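Local coordinates for Lmo1340 protein (Listeria monocytogenes, PDB 4NLM) that is of unknown function but folds as a six-bladed beta propeller of the YqgU-like family and is probably a lipid-anchored surface protein, at residues D322-L327 with Y337-D342. Sequence-based numbering, arbitrary orientation.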
ATOM      1  N   ASP A 322       6.084 -16.416   7.842  1.00 11.66           N
ATOM      2  CA  ASP A 322       4.719 -16.253   7.377  1.00 11.34           C
ATOM      3  C   ASP A 322       4.549 -15.010   6.510  1.00 10.41           C
ATOM      4  O   ASP A 322       5.184 -13.949   6.717  1.00 11.96           O
ATOM      5  CB  ASP A 322       3.711 -16.215   8.486  1.00 15.60           C
ATOM      6  CG  ASP A 322       2.280 -16.408   7.954  1.00 19.65           C
ATOM      7  OD1 ASP A 322       2.092 -17.064   6.854  1.00 21.78           O
ATOM      8  OD2 ASP A 322       1.342 -15.936   8.634  1.00 28.09           O
ATOM      9  N   ASN A 323       3.768 -15.191   5.469  1.00 10.83           N
ATOM     10  CA  ASN A 323       3.451 -14.143   4.515  1.00 10.10           C
ATOM     11  C   ASN A 323       2.484 -13.150   5.153  1.00  9.83           C
ATOM     12  O   ASN A 323       1.348 -13.511   5.402  1.00 11.91           O
ATOM     13  CB  ASN A 323       2.812 -14.810   3.302  1.00 10.59           C
ATOM     14  CG  ASN A 323       2.262 -13.833   2.298  1.00  9.66           C
ATOM     15  OD1 ASN A 323       2.990 -12.976   1.790  1.00 10.38           O
ATOM     16  ND2 ASN A 323       0.983 -13.969   1.975  1.00 11.72           N
ATOM     17  N   GLN A 324       2.932 -11.929   5.429  1.00 10.23           N
ATOM     18  CA  GLN A 324       2.072 -10.890   5.986  1.00 10.17           C
ATOM     19  C   GLN A 324       2.538  -9.576   5.365  1.00  9.09           C
ATOM     20  O   GLN A 324       3.619  -9.522   4.783  1.00  9.42           O
ATOM     21  CB  GLN A 324       2.160 -10.836   7.508  1.00 11.21           C
ATOM     22  CG  GLN A 324       1.835 -12.177   8.163  1.00 12.84           C
ATOM     23  CD  GLN A 324       1.822 -12.133   9.666  1.00 16.49           C
ATOM     24  OE1 GLN A 324       2.038 -11.099  10.270  1.00 22.28           O
ATOM     25  NE2 GLN A 324       1.525 -13.267  10.272  1.00 20.25           N
ATOM     26  N   PRO A 325       1.756  -8.506   5.480  1.00  8.91           N
ATOM     27  CA  PRO A 325       2.171  -7.251   4.845  1.00  8.93           C
ATOM     28  C   PRO A 325       3.526  -6.757   5.317  1.00  8.48           C
ATOM     29  O   PRO A 325       3.916  -6.923   6.473  1.00  9.38           O
ATOM     30  CB  PRO A 325       1.032  -6.304   5.239  1.00 10.51           C
ATOM     31  CG  PRO A 325      -0.171  -7.179   5.354  1.00 10.62           C
ATOM     32  CD  PRO A 325       0.387  -8.404   6.013  1.00 10.65           C
ATOM     33  N   ILE A 326       4.192  -6.059   4.391  1.00  8.73           N
ATOM     34  CA  ILE A 326       5.515  -5.450   4.600  1.00  8.82           C
ATOM     35  C   ILE A 326       5.564  -4.070   3.957  1.00  8.33           C
ATOM     36  O   ILE A 326       4.984  -3.872   2.923  1.00  9.08           O
ATOM     37  CB  ILE A 326       6.661  -6.324   4.099  1.00  9.23           C
ATOM     38  CG1 ILE A 326       6.375  -6.884   2.695  1.00  9.68           C
ATOM     39  CG2 ILE A 326       6.968  -7.424   5.111  1.00  9.09           C
ATOM     40  CD1 ILE A 326       7.577  -7.593   2.056  1.00  9.80           C
ATOM     41  N   LEU A 327       6.278  -3.165   4.612  1.00  8.33           N
ATOM     42  CA  LEU A 327       6.399  -1.786   4.081  1.00  8.14           C
ATOM     43  C   LEU A 327       7.742  -1.222   4.511  1.00  8.54           C
ATOM     44  O   LEU A 327       8.038  -1.044   5.698  1.00  8.98           O
ATOM     45  CB  LEU A 327       5.273  -0.922   4.642  1.00  9.30           C
ATOM     46  CG  LEU A 327       5.335   0.534   4.171  1.00 10.23           C
ATOM     47  CD1 LEU A 327       5.138   0.681   2.680  1.00 11.01           C
ATOM     48  CD2 LEU A 327       4.288   1.334   4.934  1.00 12.80           C
ATOM     49  N   TYR A 337       6.372  -4.987   9.437  1.00  9.16           N
ATOM     50  CA  TYR A 337       5.875  -6.314   9.133  1.00  9.21           C
ATOM     51  C   TYR A 337       4.641  -6.639   9.963  1.00  9.84           C
ATOM     52  O   TYR A 337       4.627  -6.375  11.159  1.00 10.60           O
ATOM     53  CB  TYR A 337       6.965  -7.364   9.448  1.00 10.41           C
ATOM     54  CG  TYR A 337       6.536  -8.817   9.341  1.00 10.53           C
ATOM     55  CD1 TYR A 337       6.206  -9.367   8.138  1.00  9.86           C
ATOM     56  CD2 TYR A 337       6.448  -9.631  10.472  1.00 15.05           C
ATOM     57  CE1 TYR A 337       5.821 -10.676   8.014  1.00 10.21           C
ATOM     58  CE2 TYR A 337       6.055 -10.958  10.387  1.00 17.10           C
ATOM     59  CZ  TYR A 337       5.732 -11.485   9.161  1.00 15.01           C
ATOM     60  OH  TYR A 337       5.314 -12.811   9.111  1.00 16.66           O
ATOM     61  N   GLY A 338       3.661  -7.245   9.304  1.00  9.68           N
ATOM     62  CA  GLY A 338       2.459  -7.771   9.989  1.00 10.56           C
ATOM     63  C   GLY A 338       1.209  -7.090   9.532  1.00 11.32           C
ATOM     64  O   GLY A 338       1.248  -5.957   9.012  1.00 11.14           O
ATOM     65  N   TYR A 339       0.068  -7.708   9.813  1.00 11.94           N
ATOM     66  CA  TYR A 339      -1.187  -7.096   9.463  1.00 13.49           C
ATOM     67  C   TYR A 339      -1.397  -5.764  10.163  1.00 13.15           C
ATOM     68  O   TYR A 339      -2.116  -4.896   9.615  1.00 15.76           O
ATOM     69  CB  TYR A 339      -2.367  -8.051   9.773  1.00 16.05           C
ATOM     70  CG  TYR A 339      -2.416  -9.197   8.778  1.00 18.68           C
ATOM     71  CD1 TYR A 339      -2.880  -8.982   7.485  1.00 21.78           C
ATOM     72  CD2 TYR A 339      -1.946 -10.442   9.094  1.00 23.13           C
ATOM     73  CE1 TYR A 339      -2.873  -9.975   6.544  1.00 23.38           C
ATOM     74  CE2 TYR A 339      -1.957 -11.478   8.162  1.00 26.59           C
ATOM     75  CZ  TYR A 339      -2.434 -11.237   6.892  1.00 22.58           C
ATOM     76  OH  TYR A 339      -2.456 -12.216   5.936  1.00 36.06           O
ATOM     77  N   LEU A 340      -0.791  -5.565  11.340  1.00 11.21           N
ATOM     78  CA  LEU A 340      -0.918  -4.317  12.080  1.00 11.72           C
ATOM     79  C   LEU A 340       0.400  -3.505  12.083  1.00 10.07           C
ATOM     80  O   LEU A 340       0.489  -2.510  12.798  1.00 10.58           O
ATOM     81  CB  LEU A 340      -1.385  -4.573  13.504  1.00 14.24           C
ATOM     82  CG  LEU A 340      -2.677  -5.341  13.606  1.00 14.93           C
ATOM     83  CD1 LEU A 340      -3.050  -5.462  15.070  1.00 19.68           C
ATOM     84  CD2 LEU A 340      -3.819  -4.704  12.823  1.00 18.00           C
ATOM     85  N   PHE A 341       1.422  -3.981  11.346  1.00 10.24           N
ATOM     86  CA  PHE A 341       2.737  -3.346  11.289  1.00  9.84           C
ATOM     87  C   PHE A 341       3.289  -3.126  12.690  1.00 11.02           C
ATOM     88  O   PHE A 341       3.876  -2.083  13.000  1.00 11.07           O
ATOM     89  CB  PHE A 341       2.722  -2.022  10.480  1.00  9.76           C
ATOM     90  CG  PHE A 341       2.613  -2.181   8.987  1.00  9.36           C
ATOM     91  CD1 PHE A 341       3.086  -3.272   8.310  1.00 10.19           C
ATOM     92  CD2 PHE A 341       2.088  -1.137   8.249  1.00  9.74           C
ATOM     93  CE1 PHE A 341       2.969  -3.357   6.929  1.00 11.10           C
ATOM     94  CE2 PHE A 341       1.983  -1.207   6.875  1.00 11.16           C
ATOM     95  CZ  PHE A 341       2.432  -2.313   6.198  1.00 11.22           C
ATOM     96  N   ASP A 342       3.172  -4.170  13.519  1.00 10.93           N
ATOM     97  CA  ASP A 342       3.630  -4.093  14.887  1.00 11.56           C
ATOM     98  C   ASP A 342       5.027  -4.645  15.130  1.00 11.54           C
ATOM     99  O   ASP A 342       5.524  -4.584  16.258  1.00 13.43           O
ATOM    100  CB  ASP A 342       2.618  -4.799  15.816  1.00 14.78           C
ATOM    101  CG  ASP A 342       2.424  -6.243  15.479  1.00 18.01           C
ATOM    102  OD1 ASP A 342       2.456  -6.661  14.324  1.00 20.33           O
ATOM    103  OD2 ASP A 342       2.222  -7.023  16.424  1.00 37.09           O
TER
HETATM  104  O   HOH W   1       6.466 -15.033  10.549  1.00 24.23           O
HETATM  105  O   HOH W   2       0.373  -9.988  11.695  1.00 22.19           O
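Ile326 and Tyr337 pair as antiparallel neighbours, without hydrogen bonds between them, where strand 326-328 meets the end of strand 334-337; around this pair, the loop 322-325 packs against the turn 338-341. The backbone bond next along runs from Gly338 N to Pro325 O (2.9 Å). Proline, which has no N-H to give, loses nothing by serving only as acceptor. Gly338 suits its place because at its backbone angles a CB would be jammed against the preceding carbonyl, and would also strike Asp342 OD1.

Tyr337 carries the other anchor. With CG anti to the backbone N (chi1 173°), its ring extends back along the incoming loop, and OH donates to Asp322 O at 2.7 Å, approaching from above the carbonyl plane. A water that donates to this hydroxyl accepts from Asp322 N, so the hydroxyl is tied to the Asp322 carbonyl directly and to its N-H through the water. Tyrosine is long enough to reach this loop carbonyl beyond the sheet pair while Ile326 CG2 still meets its ring edge at CD1, 3.7 Å away. Gln324 lays its amide nearly parallel to the ring (9° between planes), and NE2 reaches Asp322 OD2 at 3.1 Å.

In this propeller the two strands belong to the sheet that also recruits the N-terminal strand 40-41, and Ile326 and Tyr337 both touch Phe287 of strand 284-289.

Gly338 to Phe341 forms a type I turn, closed by Phe341 N to Gly338 O. Its aromatic residues flank Pro325, whose ring C-H groups suit a flat partner: Tyr339 receives CD over one face in a CH-pi contact, 3.8 Å from CD to the ring centroid, and Phe341 turns its edge to Pro325 O. Leu327 CB lies 3.5 Å from Phe341 CZ, and Phe341 also touches Val50 of strand 47-55.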